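Local coordinates for protein glycoside hydrolase family 43 (Halothermothrix orenii, PDB 4QQS) that is a thermostable family-43 glycoside hydrolase with alpha-L-arabinofuranosidase activity, built as a five-bladed beta-propeller and probably cleaving O-glycosidic bonds in xylan-type polysaccharides, at residues 112-117 against 166-171; 118-123 against 139-144; 159-164 against 172-177; 206-211 against 232-237. All blocks are in the same frame, centred on the assembly; numbering follows the deposited sequence.

Interaction 1. Residues 112-117 against 166-171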
loop_
_atom_site.group_PDB
_atom_site.type_symbol
_atom_site.label_atom_id
_atom_site.label_comp_id
_atom_site.label_asym_id
_atom_site.label_seq_id
_atom_site.Cartn_x
_atom_site.Cartn_y
_atom_site.Cartn_z
ATOM N N ASN A 112 0.675 -1.303 -19.970
ATOM C CA ASN A 112 -0.686 -0.907 -19.645
ATOM C C ASN A 112 -1.693 -1.750 -20.395
ATOM O O ASN A 112 -1.553 -2.000 -21.594
ATOM C CB ASN A 112 -0.908 0.559 -19.995
ATOM C CG ASN A 112 -0.142 1.489 -19.088
ATOM O OD1 ASN A 112 0.119 1.165 -17.928
ATOM N ND2 ASN A 112 0.219 2.658 -19.605
ATOM N N ILE A 113 -2.718 -2.181 -19.672
ATOM C CA ILE A 113 -3.854 -2.845 -20.281
ATOM C C ILE A 113 -5.145 -2.029 -20.188
ATOM O O ILE A 113 -5.958 -2.111 -21.100
ATOM C CB ILE A 113 -4.014 -4.315 -19.833
ATOM C CG1 ILE A 113 -4.320 -4.425 -18.347
ATOM C CG2 ILE A 113 -2.754 -5.115 -20.246
ATOM C CD1 ILE A 113 -4.512 -5.859 -17.875
ATOM N N LYS A 114 -5.314 -1.217 -19.148
ATOM C CA LYS A 114 -6.405 -0.243 -19.104
ATOM C C LYS A 114 -5.921 0.940 -18.272
ATOM O O LYS A 114 -5.839 0.875 -17.053
ATOM C CB LYS A 114 -7.703 -0.853 -18.568
ATOM C CG LYS A 114 -8.930 -0.022 -18.886
ATOM C CD LYS A 114 -10.214 -0.747 -18.570
ATOM C CE LYS A 114 -11.440 0.120 -18.776
ATOM N NZ LYS A 114 -12.659 -0.716 -18.670
ATOM N N ALA A 115 -5.580 2.011 -18.975
ATOM C CA ALA A 115 -4.989 3.190 -18.371
ATOM C C ALA A 115 -5.678 4.421 -18.950
ATOM O O ALA A 115 -5.426 4.772 -20.090
ATOM C CB ALA A 115 -3.492 3.224 -18.646
ATOM N N PRO A 116 -6.565 5.072 -18.178
ATOM C CA PRO A 116 -6.947 4.758 -16.796
ATOM C C PRO A 116 -7.884 3.555 -16.705
ATOM O O PRO A 116 -8.607 3.214 -17.661
ATOM C CB PRO A 116 -7.674 6.020 -16.349
ATOM C CG PRO A 116 -8.305 6.537 -17.589
ATOM C CD PRO A 116 -7.317 6.228 -18.698
ATOM N N LEU A 117 -7.900 2.933 -15.536
ATOM C CA LEU A 117 -8.773 1.795 -15.285
ATOM C C LEU A 117 -10.234 2.254 -15.199
ATOM O O LEU A 117 -11.139 1.563 -15.686
ATOM C CB LEU A 117 -8.339 1.112 -13.991
ATOM C CG LEU A 117 -9.194 -0.064 -13.531
ATOM C CD1 LEU A 117 -9.232 -1.192 -14.563
ATOM C CD2 LEU A 117 -8.671 -0.580 -12.204
ATOM N N ASP A 166 -12.070 -10.325 -15.140
ATOM C CA ASP A 166 -10.935 -9.866 -15.941
ATOM C C ASP A 166 -10.255 -8.601 -15.404
ATOM O O ASP A 166 -9.298 -8.112 -16.005
ATOM C CB ASP A 166 -11.317 -9.707 -17.423
ATOM C CG ASP A 166 -12.436 -8.696 -17.677
ATOM O OD1 ASP A 166 -12.771 -7.901 -16.778
ATOM O OD2 ASP A 166 -12.957 -8.693 -18.822
ATOM N N LEU A 167 -10.729 -8.124 -14.255
ATOM C CA LEU A 167 -10.215 -6.927 -13.595
ATOM C C LEU A 167 -10.441 -5.614 -14.351
ATOM O O LEU A 167 -9.888 -4.595 -13.961
ATOM C CB LEU A 167 -8.729 -7.071 -13.245
ATOM C CG LEU A 167 -8.290 -8.352 -12.540
ATOM C CD1 LEU A 167 -6.805 -8.305 -12.224
ATOM C CD2 LEU A 167 -9.109 -8.640 -11.281
ATOM N N LEU A 168 -11.256 -5.633 -15.410
ATOM C CA LEU A 168 -11.457 -4.436 -16.236
ATOM C C LEU A 168 -12.668 -3.576 -15.862
ATOM O O LEU A 168 -12.770 -2.435 -16.329
ATOM C CB LEU A 168 -11.552 -4.819 -17.712
ATOM C CG LEU A 168 -10.382 -5.625 -18.264
ATOM C CD1 LEU A 168 -10.646 -5.988 -19.717
ATOM C CD2 LEU A 168 -9.058 -4.891 -18.129
ATOM N N GLU A 169 -13.580 -4.111 -15.043
ATOM C CA GLU A 169 -14.775 -3.382 -14.645
ATOM C C GLU A 169 -14.882 -3.397 -13.145
ATOM O O GLU A 169 -14.586 -4.418 -12.511
ATOM C CB GLU A 169 -16.034 -4.034 -15.224
ATOM C CG GLU A 169 -17.334 -3.249 -14.926
ATOM C CD GLU A 169 -18.601 -4.100 -14.824
ATOM O OE1 GLU A 169 -18.543 -5.346 -14.941
ATOM O OE2 GLU A 169 -19.684 -3.506 -14.623
ATOM N N LEU A 170 -15.328 -2.275 -12.595
ATOM C CA LEU A 170 -15.659 -2.186 -11.189
ATOM C C LEU A 170 -17.181 -2.317 -11.100
ATOM O O LEU A 170 -17.924 -1.508 -11.679
ATOM C CB LEU A 170 -15.176 -0.863 -10.614
ATOM C CG LEU A 170 -13.677 -0.763 -10.307
ATOM C CD1 LEU A 170 -12.790 -0.810 -11.538
ATOM C CD2 LEU A 170 -13.388 0.489 -9.537
ATOM N N LYS A 171 -17.654 -3.363 -10.427
ATOM C CA LYS A 171 -19.080 -3.695 -10.431
ATOM C C LYS A 171 -19.880 -2.766 -9.544
ATOM O O LYS A 171 -19.440 -2.396 -8.457
ATOM C CB LYS A 171 -19.285 -5.141 -9.952
ATOM C CG LYS A 171 -18.738 -6.215 -10.885
ATOM C CD LYS A 171 -18.905 -7.617 -10.283
ATOM C CE LYS A 171 -19.540 -8.597 -11.230
ATOM N NZ LYS A 171 -19.911 -9.864 -10.551
HETATM O O HOH W 1 -13.357 0.107 -15.611
#
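The flat peptide group of L168 is met at its oxygen by K114, whose NZ stands 23° out of the carbonyl plane and donates a hydrogen bond of 2.9 Å to L168 O. A water also donates to L168 O and to L117 O, at 2.7 Å from each, so it bridges the two segments. In the preceding peptide, L167 O is approached by L117 CD1 at 3.5 Å and is buried with no polar partner. K114 reaches across because CG is anti to the backbone N (chi1 -163°) and the chain stays extended to NZ. In the propeller, 112-117 leaves strand 111-112 through a classic beta bulge, I113 and K114 both facing L100, while 166-171 belongs to the loop between strands 153-162 and 175-178. With an alanine in place of K114, L168 O would probably be left without its charged donor, keeping the bridging water. L117 CD2 packs on L170 CD1 at 4.2 Å. D166 OD1 accepts from L168 N, an Asx turn.

Interaction 2. Residues 118-123 against 139-144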
loop_
_atom_site.group_PDB
_atom_site.type_symbol
_atom_site.label_atom_id
_atom_site.label_comp_id
_atom_site.label_asym_id
_atom_site.label_seq_id
_atom_site.Cartn_x
_atom_site.Cartn_y
_atom_site.Cartn_z
ATOM N N PHE A 118 -10.454 3.404 -14.569
ATOM C CA PHE A 118 -11.759 4.048 -14.527
ATOM C C PHE A 118 -11.526 5.545 -14.420
ATOM O O PHE A 118 -10.420 5.983 -14.084
ATOM C CB PHE A 118 -12.645 3.521 -13.379
ATOM C CG PHE A 118 -12.121 3.796 -11.983
ATOM C CD1 PHE A 118 -11.225 2.923 -11.385
ATOM C CD2 PHE A 118 -12.556 4.901 -11.243
ATOM C CE1 PHE A 118 -10.760 3.148 -10.087
ATOM C CE2 PHE A 118 -12.104 5.119 -9.950
ATOM C CZ PHE A 118 -11.198 4.240 -9.383
ATOM N N ASP A 119 -12.554 6.331 -14.725
ATOM C CA ASP A 119 -12.400 7.778 -14.786
ATOM C C ASP A 119 -13.728 8.417 -14.440
ATOM O O ASP A 119 -14.717 8.201 -15.140
ATOM C CB ASP A 119 -11.940 8.176 -16.193
ATOM C CG ASP A 119 -11.518 9.624 -16.303
ATOM O OD1 ASP A 119 -11.696 10.399 -15.334
ATOM O OD2 ASP A 119 -10.977 9.977 -17.379
ATOM N N ARG A 120 -13.748 9.179 -13.349
ATOM C CA ARG A 120 -14.962 9.832 -12.863
ATOM C C ARG A 120 -14.747 11.335 -12.678
ATOM O O ARG A 120 -15.479 11.984 -11.924
ATOM C CB ARG A 120 -15.427 9.180 -11.559
ATOM C CG ARG A 120 -15.700 7.710 -11.705
ATOM C CD ARG A 120 -15.854 7.021 -10.369
ATOM N NE ARG A 120 -15.932 5.582 -10.569
ATOM C CZ ARG A 120 -15.732 4.688 -9.603
ATOM N NH1 ARG A 120 -15.496 5.081 -8.357
ATOM N NH2 ARG A 120 -15.766 3.397 -9.884
ATOM N N GLY A 121 -13.742 11.893 -13.349
ATOM C CA GLY A 121 -13.502 13.320 -13.270
ATOM C C GLY A 121 -12.996 13.793 -11.922
ATOM O O GLY A 121 -13.124 14.963 -11.586
ATOM N N LEU A 122 -12.417 12.878 -11.152
ATOM C CA LEU A 122 -11.881 13.181 -9.826
ATOM C C LEU A 122 -10.561 12.436 -9.647
ATOM O O LEU A 122 -10.098 11.746 -10.558
ATOM C CB LEU A 122 -12.893 12.797 -8.740
ATOM C CG LEU A 122 -14.181 13.618 -8.724
ATOM C CD1 LEU A 122 -15.191 12.993 -7.783
ATOM C CD2 LEU A 122 -13.878 15.055 -8.326
ATOM N N SER A 123 -9.943 12.598 -8.483
ATOM C CA SER A 123 -8.654 11.985 -8.209
ATOM C C SER A 123 -8.776 10.734 -7.347
ATOM O O SER A 123 -9.405 10.746 -6.280
ATOM C CB SER A 123 -7.719 12.992 -7.548
ATOM O OG SER A 123 -7.229 13.923 -8.511
ATOM N N ILE A 139 -11.419 -4.416 -5.409
ATOM C CA ILE A 139 -10.484 -3.308 -5.420
ATOM C C ILE A 139 -10.854 -2.315 -4.331
ATOM O O ILE A 139 -11.999 -1.881 -4.230
ATOM C CB ILE A 139 -10.384 -2.642 -6.821
ATOM C CG1 ILE A 139 -9.241 -1.620 -6.840
ATOM C CG2 ILE A 139 -11.703 -2.020 -7.255
ATOM C CD1 ILE A 139 -8.922 -1.084 -8.233
ATOM N N TYR A 140 -9.862 -1.991 -3.509
ATOM C CA TYR A 140 -9.955 -0.958 -2.484
ATOM C C TYR A 140 -9.151 0.214 -3.013
ATOM O O TYR A 140 -8.072 0.022 -3.534
ATOM C CB TYR A 140 -9.354 -1.480 -1.158
ATOM C CG TYR A 140 -10.131 -2.633 -0.598
ATOM C CD1 TYR A 140 -9.908 -3.931 -1.031
ATOM C CD2 TYR A 140 -11.122 -2.430 0.337
ATOM C CE1 TYR A 140 -10.676 -4.985 -0.562
ATOM C CE2 TYR A 140 -11.886 -3.479 0.828
ATOM C CZ TYR A 140 -11.664 -4.761 0.369
ATOM O OH TYR A 140 -12.407 -5.827 0.786
ATOM N N TYR A 141 -9.685 1.423 -2.908
ATOM C CA TYR A 141 -8.997 2.572 -3.469
ATOM C C TYR A 141 -9.406 3.832 -2.732
ATOM O O TYR A 141 -10.388 3.852 -2.003
ATOM C CB TYR A 141 -9.280 2.694 -4.969
ATOM C CG TYR A 141 -10.748 2.809 -5.317
ATOM C CD1 TYR A 141 -11.366 4.036 -5.419
ATOM C CD2 TYR A 141 -11.528 1.680 -5.531
ATOM C CE1 TYR A 141 -12.708 4.142 -5.742
ATOM C CE2 TYR A 141 -12.877 1.779 -5.846
ATOM C CZ TYR A 141 -13.459 3.012 -5.959
ATOM O OH TYR A 141 -14.801 3.160 -6.265
ATOM N N VAL A 142 -8.638 4.890 -2.945
ATOM C CA VAL A 142 -8.833 6.144 -2.243
ATOM C C VAL A 142 -9.414 7.197 -3.178
ATOM O O VAL A 142 -8.886 7.445 -4.262
ATOM C CB VAL A 142 -7.504 6.656 -1.669
ATOM C CG1 VAL A 142 -7.651 8.042 -1.076
ATOM C CG2 VAL A 142 -6.992 5.676 -0.606
ATOM N N LYS A 143 -10.509 7.811 -2.731
ATOM C CA LYS A 143 -11.043 9.039 -3.320
ATOM C C LYS A 143 -10.306 10.170 -2.619
ATOM O O LYS A 143 -10.531 10.441 -1.456
ATOM C CB LYS A 143 -12.557 9.098 -3.101
ATOM C CG LYS A 143 -13.279 10.200 -3.855
ATOM C CD LYS A 143 -14.797 10.150 -3.601
ATOM C CE LYS A 143 -15.553 11.050 -4.554
ATOM N NZ LYS A 143 -16.977 11.202 -4.232
ATOM N N ASP A 144 -9.333 10.738 -3.340
ATOM C CA ASP A 144 -8.295 11.554 -2.734
ATOM C C ASP A 144 -8.765 12.938 -2.296
ATOM O O ASP A 144 -9.521 13.618 -2.997
ATOM C CB ASP A 144 -7.138 11.692 -3.722
ATOM C CG ASP A 144 -5.934 12.395 -3.127
ATOM O OD1 ASP A 144 -5.244 11.784 -2.287
ATOM O OD2 ASP A 144 -5.687 13.555 -3.524
HETATM O O HOH W 2 -10.786 12.989 -5.500
#
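In the five-bladed beta-propeller, the loop 118-123 that leads into strand 124-131 sets F118 and R120 against Y141, on the adjacent strand 137-143. CG of Y141 sits between its backbone N and carbonyl carbon (chi1 58°), which turns the ring toward the loop. The rings of F118 and Y141 form an edge-to-face pair, centroids 5.2 Å apart and planes at 57°. F118 CZ comes over one face of Y141, toward its rim, 3.9 Å from Y141 CE1. R120 meets the hydroxyl instead: NH1 donates to Y141 OH at 2.9 Å, nearly straight at 172°, with the oxygen in the guanidinium plane. F118 CD2 lies 3.4 Å above that plane, so the same ring touches both groups. Y141 OH also bonds to Q161 OE1, which accepts from R120 NH2 as well, closing a three-membered polar cluster. A phenylalanine in place of Y141 would probably leave R120 NH1 without this acceptor and Q161 with one partner fewer. Further along, D144 N donates to S123 O at 2.9 Å, and a water donating to S123 O and D144 O adds a second link. L122 CD1 rests on K143 CE at 3.8 Å. Strand 137-143 runs between strands 124-131 and 153-162; V142, pointing away from the loop, packs beside D126 and E195, the latter on strand 191-202 and predicted to be the proton donor.

Interaction 3. Residues 159-164 against 172-177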
loop_
_atom_site.group_PDB
_atom_site.type_symbol
_atom_site.label_atom_id
_atom_site.label_comp_id
_atom_site.label_asym_id
_atom_site.label_seq_id
_atom_site.Cartn_x
_atom_site.Cartn_y
_atom_site.Cartn_z
ATOM N N TYR A 159 -12.836 3.489 -0.602
ATOM C CA TYR A 159 -13.967 2.801 -1.190
ATOM C C TYR A 159 -13.551 1.397 -1.601
ATOM O O TYR A 159 -12.374 1.102 -1.779
ATOM C CB TYR A 159 -14.481 3.574 -2.419
ATOM C CG TYR A 159 -15.218 4.832 -2.062
ATOM C CD1 TYR A 159 -14.530 6.008 -1.776
ATOM C CD2 TYR A 159 -16.603 4.853 -1.985
ATOM C CE1 TYR A 159 -15.181 7.162 -1.417
ATOM C CE2 TYR A 159 -17.274 6.016 -1.625
ATOM C CZ TYR A 159 -16.556 7.160 -1.343
ATOM O OH TYR A 159 -17.230 8.304 -0.986
ATOM N N VAL A 160 -14.551 0.545 -1.784
ATOM C CA VAL A 160 -14.350 -0.795 -2.303
ATOM C C VAL A 160 -15.404 -1.108 -3.348
ATOM O O VAL A 160 -16.565 -0.712 -3.229
ATOM C CB VAL A 160 -14.364 -1.865 -1.173
ATOM C CG1 VAL A 160 -15.655 -1.825 -0.361
ATOM C CG2 VAL A 160 -14.113 -3.264 -1.727
ATOM N N GLN A 161 -14.982 -1.824 -4.385
ATOM C CA GLN A 161 -15.903 -2.472 -5.309
ATOM C C GLN A 161 -15.397 -3.853 -5.665
ATOM O O GLN A 161 -14.200 -4.093 -5.792
ATOM C CB GLN A 161 -16.072 -1.654 -6.598
ATOM C CG GLN A 161 -16.880 -0.391 -6.376
ATOM C CD GLN A 161 -16.954 0.502 -7.581
ATOM O OE1 GLN A 161 -16.141 1.421 -7.739
ATOM N NE2 GLN A 161 -17.932 0.252 -8.443
ATOM N N GLU A 162 -16.331 -4.771 -5.851
ATOM C CA GLU A 162 -16.021 -6.038 -6.494
ATOM C C GLU A 162 -15.634 -5.752 -7.936
ATOM O O GLU A 162 -16.184 -4.834 -8.553
ATOM C CB GLU A 162 -17.264 -6.913 -6.423
ATOM C CG GLU A 162 -17.089 -8.323 -6.913
ATOM C CD GLU A 162 -18.354 -9.144 -6.742
ATOM O OE1 GLU A 162 -19.228 -8.760 -5.917
ATOM O OE2 GLU A 162 -18.476 -10.168 -7.434
ATOM N N MET A 163 -14.689 -6.523 -8.466
ATOM C CA MET A 163 -14.309 -6.384 -9.867
ATOM C C MET A 163 -14.851 -7.521 -10.691
ATOM O O MET A 163 -15.164 -8.591 -10.180
ATOM C CB MET A 163 -12.794 -6.361 -10.050
ATOM C CG MET A 163 -12.058 -5.424 -9.090
ATOM S SD MET A 163 -10.308 -5.309 -9.430
ATOM C CE MET A 163 -10.306 -4.097 -10.735
ATOM N N SER A 164 -14.924 -7.288 -11.994
ATOM C CA SER A 164 -15.153 -8.364 -12.925
ATOM C C SER A 164 -13.970 -9.324 -12.851
ATOM O O SER A 164 -12.868 -8.969 -12.386
ATOM C CB SER A 164 -15.296 -7.817 -14.340
ATOM O OG SER A 164 -14.165 -7.033 -14.681
ATOM N N GLY A 172 -21.083 -2.438 -9.998
ATOM C CA GLY A 172 -22.035 -1.733 -9.174
ATOM C C GLY A 172 -21.580 -0.359 -8.743
ATOM O O GLY A 172 -20.761 0.274 -9.405
ATOM N N ASP A 173 -22.135 0.097 -7.628
ATOM C CA ASP A 173 -21.813 1.405 -7.088
ATOM C C ASP A 173 -20.615 1.296 -6.156
ATOM O O ASP A 173 -20.412 0.278 -5.504
ATOM C CB ASP A 173 -22.996 1.940 -6.279
ATOM C CG ASP A 173 -24.230 2.198 -7.119
ATOM O OD1 ASP A 173 -24.100 2.539 -8.312
ATOM O OD2 ASP A 173 -25.340 2.097 -6.561
ATOM N N PRO A 174 -19.826 2.365 -6.049
ATOM C CA PRO A 174 -18.765 2.367 -5.038
ATOM C C PRO A 174 -19.354 2.247 -3.643
ATOM O O PRO A 174 -20.367 2.869 -3.341
ATOM C CB PRO A 174 -18.097 3.730 -5.232
ATOM C CG PRO A 174 -18.427 4.114 -6.643
ATOM C CD PRO A 174 -19.811 3.592 -6.859
ATOM N N VAL A 175 -18.714 1.439 -2.801
ATOM C CA VAL A 175 -19.136 1.286 -1.427
ATOM C C VAL A 175 -18.097 1.972 -0.535
ATOM O O VAL A 175 -16.922 1.620 -0.577
ATOM C CB VAL A 175 -19.259 -0.208 -1.043
ATOM C CG1 VAL A 175 -19.718 -0.352 0.400
ATOM C CG2 VAL A 175 -20.215 -0.921 -1.969
ATOM N N LEU A 176 -18.507 2.964 0.252
ATOM C CA LEU A 176 -17.596 3.565 1.213
ATOM C C LEU A 176 -17.198 2.514 2.240
ATOM O O LEU A 176 -18.064 1.883 2.841
ATOM C CB LEU A 176 -18.262 4.764 1.897
ATOM C CG LEU A 176 -17.419 5.453 2.959
ATOM C CD1 LEU A 176 -16.128 6.039 2.387
ATOM C CD2 LEU A 176 -18.249 6.532 3.647
ATOM N N ALA A 177 -15.898 2.320 2.414
ATOM C CA ALA A 177 -15.386 1.385 3.410
ATOM C C ALA A 177 -15.101 2.123 4.709
ATOM O O ALA A 177 -15.780 1.893 5.709
ATOM C CB ALA A 177 -14.158 0.660 2.897
#
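From its CB outward, the side chain of Y159 passes across strand 175-177. Its CB lies 3.6 Å from V175 O; CD2 comes to 3.5 Å from L176 N and also packs on P174 CB, and CE2 touches L176 CB at 3.9 Å. L176 CD1 then sits over one face of the ring, 4.1 Å from the Y159 centroid and 17° off the ring normal, a CH-pi contact offset toward CZ and CE1. The hydroxyl at the tip bonds to Q157 OE1, outside this pair of segments. The backbones are tied at V160 and V175, an antiparallel hydrogen-bonded pair: V160 N donates to V175 O at 2.9 Å, V175 N to V160 O at 3.1 Å. Their side chains lie alongside one another on the same sheet face, whereas those of the non-hydrogen-bonded pair Y159 and L176 diverge. Beyond them Q161 runs beside P174, CG 3.6 Å from P174 CA. With CG beside its own backbone N (chi1 -72°) and the chain extended, the amide reaches K171, where NE2 bonds to the carbonyl O, while OE1 is held by the hydroxyl of Y141. Strands 124-131, 137-143, 153-162 and 175-178 lie next to one another in the sheet, each antiparallel to its neighbour, the up-and-down meander typical of a propeller blade; the pairing here joins its last two strands.

Interaction 4. Residues 206-211 against 232-237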
loop_
_atom_site.group_PDB
_atom_site.type_symbol
_atom_site.label_atom_id
_atom_site.label_comp_id
_atom_site.label_asym_id
_atom_site.label_seq_id
_atom_site.Cartn_x
_atom_site.Cartn_y
_atom_site.Cartn_z
ATOM N N TYR A 206 -12.016 -10.377 7.676
ATOM C CA TYR A 206 -11.200 -9.565 6.788
ATOM C C TYR A 206 -10.660 -8.374 7.569
ATOM O O TYR A 206 -11.383 -7.736 8.323
ATOM C CB TYR A 206 -12.027 -9.092 5.594
ATOM C CG TYR A 206 -12.630 -10.233 4.809
ATOM C CD1 TYR A 206 -13.845 -10.786 5.186
ATOM C CD2 TYR A 206 -11.999 -10.765 3.701
ATOM C CE1 TYR A 206 -14.410 -11.832 4.487
ATOM C CE2 TYR A 206 -12.560 -11.819 2.989
ATOM C CZ TYR A 206 -13.777 -12.343 3.384
ATOM O OH TYR A 206 -14.374 -13.371 2.691
ATOM N N TYR A 207 -9.370 -8.098 7.383
ATOM C CA TYR A 207 -8.670 -7.053 8.121
ATOM C C TYR A 207 -8.048 -6.092 7.124
ATOM O O TYR A 207 -7.222 -6.489 6.311
ATOM C CB TYR A 207 -7.570 -7.673 8.995
ATOM C CG TYR A 207 -8.139 -8.546 10.075
ATOM C CD1 TYR A 207 -8.554 -9.854 9.814
ATOM C CD2 TYR A 207 -8.327 -8.050 11.346
ATOM C CE1 TYR A 207 -9.129 -10.631 10.795
ATOM C CE2 TYR A 207 -8.890 -8.838 12.348
ATOM C CZ TYR A 207 -9.282 -10.123 12.061
ATOM O OH TYR A 207 -9.860 -10.910 13.027
ATOM N N MET A 208 -8.452 -4.830 7.187
ATOM C CA MET A 208 -7.929 -3.794 6.308
ATOM C C MET A 208 -6.999 -2.916 7.122
ATOM O O MET A 208 -7.440 -2.185 8.010
ATOM C CB MET A 208 -9.054 -2.908 5.765
ATOM C CG MET A 208 -8.527 -1.826 4.806
ATOM S SD MET A 208 -9.668 -0.496 4.504
ATOM C CE MET A 208 -10.981 -1.448 3.756
ATOM N N MET A 209 -5.715 -3.009 6.833
ATOM C CA MET A 209 -4.742 -2.071 7.352
ATOM C C MET A 209 -4.805 -0.801 6.500
ATOM O O MET A 209 -5.078 -0.865 5.298
ATOM C CB MET A 209 -3.356 -2.711 7.307
ATOM C CG MET A 209 -3.285 -3.943 8.168
ATOM S SD MET A 209 -1.784 -4.899 8.008
ATOM C CE MET A 209 -0.737 -3.884 9.058
ATOM N N TYR A 210 -4.535 0.346 7.116
ATOM C CA TYR A 210 -4.609 1.615 6.399
ATOM C C TYR A 210 -3.796 2.628 7.192
ATOM O O TYR A 210 -3.456 2.401 8.355
ATOM C CB TYR A 210 -6.070 2.087 6.221
ATOM C CG TYR A 210 -6.712 2.461 7.529
ATOM C CD1 TYR A 210 -7.318 1.517 8.341
ATOM C CD2 TYR A 210 -6.673 3.772 7.989
ATOM C CE1 TYR A 210 -7.856 1.868 9.561
ATOM C CE2 TYR A 210 -7.206 4.121 9.211
ATOM C CZ TYR A 210 -7.806 3.170 9.993
ATOM O OH TYR A 210 -8.375 3.476 11.214
ATOM N N SER A 211 -3.519 3.760 6.554
ATOM C CA SER A 211 -2.764 4.836 7.174
ATOM C C SER A 211 -3.607 6.092 7.326
ATOM O O SER A 211 -4.516 6.356 6.520
ATOM C CB SER A 211 -1.533 5.155 6.330
ATOM O OG SER A 211 -0.676 4.023 6.252
ATOM N N GLY A 232 -17.779 -4.930 3.483
ATOM C CA GLY A 232 -18.083 -4.321 4.764
ATOM C C GLY A 232 -19.410 -4.804 5.328
ATOM O O GLY A 232 -20.017 -5.743 4.805
ATOM N N PRO A 233 -19.883 -4.152 6.399
ATOM C CA PRO A 233 -19.298 -2.954 7.021
ATOM C C PRO A 233 -17.925 -3.187 7.649
ATOM O O PRO A 233 -17.608 -4.270 8.133
ATOM C CB PRO A 233 -20.321 -2.576 8.103
ATOM C CG PRO A 233 -21.131 -3.766 8.327
ATOM C CD PRO A 233 -21.136 -4.560 7.059
ATOM N N TRP A 234 -17.121 -2.133 7.621
ATOM C CA TRP A 234 -15.777 -2.122 8.158
ATOM C C TRP A 234 -15.749 -1.355 9.467
ATOM O O TRP A 234 -16.084 -0.172 9.491
ATOM C CB TRP A 234 -14.839 -1.464 7.142
ATOM C CG TRP A 234 -14.542 -2.356 5.966
ATOM C CD1 TRP A 234 -15.149 -2.381 4.734
ATOM C CD2 TRP A 234 -13.555 -3.385 5.944
ATOM N NE1 TRP A 234 -14.584 -3.371 3.959
ATOM C CE2 TRP A 234 -13.606 -4.005 4.683
ATOM C CE3 TRP A 234 -12.656 -3.866 6.894
ATOM C CZ2 TRP A 234 -12.754 -5.055 4.343
ATOM C CZ3 TRP A 234 -11.824 -4.920 6.561
ATOM C CH2 TRP A 234 -11.867 -5.489 5.299
ATOM N N ILE A 235 -15.360 -2.038 10.549
ATOM C CA ILE A 235 -15.388 -1.481 11.898
ATOM C C ILE A 235 -13.952 -1.348 12.398
ATOM O O ILE A 235 -13.213 -2.333 12.485
ATOM C CB ILE A 235 -16.205 -2.356 12.863
ATOM C CG1 ILE A 235 -17.645 -2.572 12.348
ATOM C CG2 ILE A 235 -16.193 -1.739 14.250
ATOM C CD1 ILE A 235 -18.461 -1.304 12.138
ATOM N N LYS A 236 -13.546 -0.126 12.708
ATOM C CA LYS A 236 -12.168 0.131 13.107
ATOM C C LYS A 236 -11.852 -0.460 14.474
ATOM O O LYS A 236 -12.677 -0.487 15.383
ATOM C CB LYS A 236 -11.875 1.627 13.095
ATOM C CG LYS A 236 -11.730 2.149 11.697
ATOM C CD LYS A 236 -11.664 3.658 11.602
ATOM C CE LYS A 236 -11.469 4.086 10.157
ATOM N NZ LYS A 236 -11.443 5.536 9.997
ATOM N N TYR A 237 -10.618 -0.919 14.613
ATOM C CA TYR A 237 -10.093 -1.387 15.891
ATOM C C TYR A 237 -10.029 -0.231 16.890
ATOM O O TYR A 237 -9.436 0.824 16.625
ATOM C CB TYR A 237 -8.703 -1.996 15.671
ATOM C CG TYR A 237 -8.002 -2.396 16.946
ATOM C CD1 TYR A 237 -8.641 -3.158 17.907
ATOM C CD2 TYR A 237 -6.693 -2.000 17.185
ATOM C CE1 TYR A 237 -8.003 -3.508 19.081
ATOM C CE2 TYR A 237 -6.031 -2.366 18.355
ATOM C CZ TYR A 237 -6.693 -3.121 19.300
ATOM O OH TYR A 237 -6.071 -3.474 20.471
#
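M208 and W234 cross at about a right angle, the methionine reaching over one face of the indole. M208 CE is centred over that face, 3.9 Å from the centroid of the W234 five-membered ring and 16° off the normal, a CH-pi contact. The bend at the end of the chain (chi3 -62°) brings the methyl there, while SD stands above the six-membered ring, 5.1 Å from its centroid. M208 CB is 3.5 Å from W234 CZ3, and Y206 CB meets W234 CH2 at 3.6 Å. W234 NE1 bonds to P230 O. Y210 and K236 are also perpendicular: the lysine chain passes the phenol hydroxyl, CD 3.3 Å from Y210 OH. Y210 OH bonds to E185, and K236 NZ bonds to Q179 O and forms a salt bridge with E185. Strand 221-227 pairs with both 205-212 and 235-236, so W234 packs over it. M208 over W234 is a Met-aromatic contact on the side of this blade that packs against strand 175-178 of the preceding one, consistent with hydrophobic packing between propeller blades.

Interactions 1, 2 and 3 cluster on one side of the chain's centre, with centres 11 to 14 Å apart; the centre of interaction 4 is about 15 Å from that of interaction 3 and about 25 Å from that of interaction 1. Along the chain interaction 2 is nested inside the loop closed by interaction 1, interactions 1 and 3 alternate their segments, and interaction 4 comes last. L170 of interaction 1 packs on F118, Y141 and Q161; interactions 2 and 3 lie on the neighbouring strands 137-143 and 153-162. Interaction 1 thus ties the loop after strand 111-112 to a loop of the next meander, which holds 2 and 3, and interaction 4 touches that meander, at A177 and Y140, from the following blade.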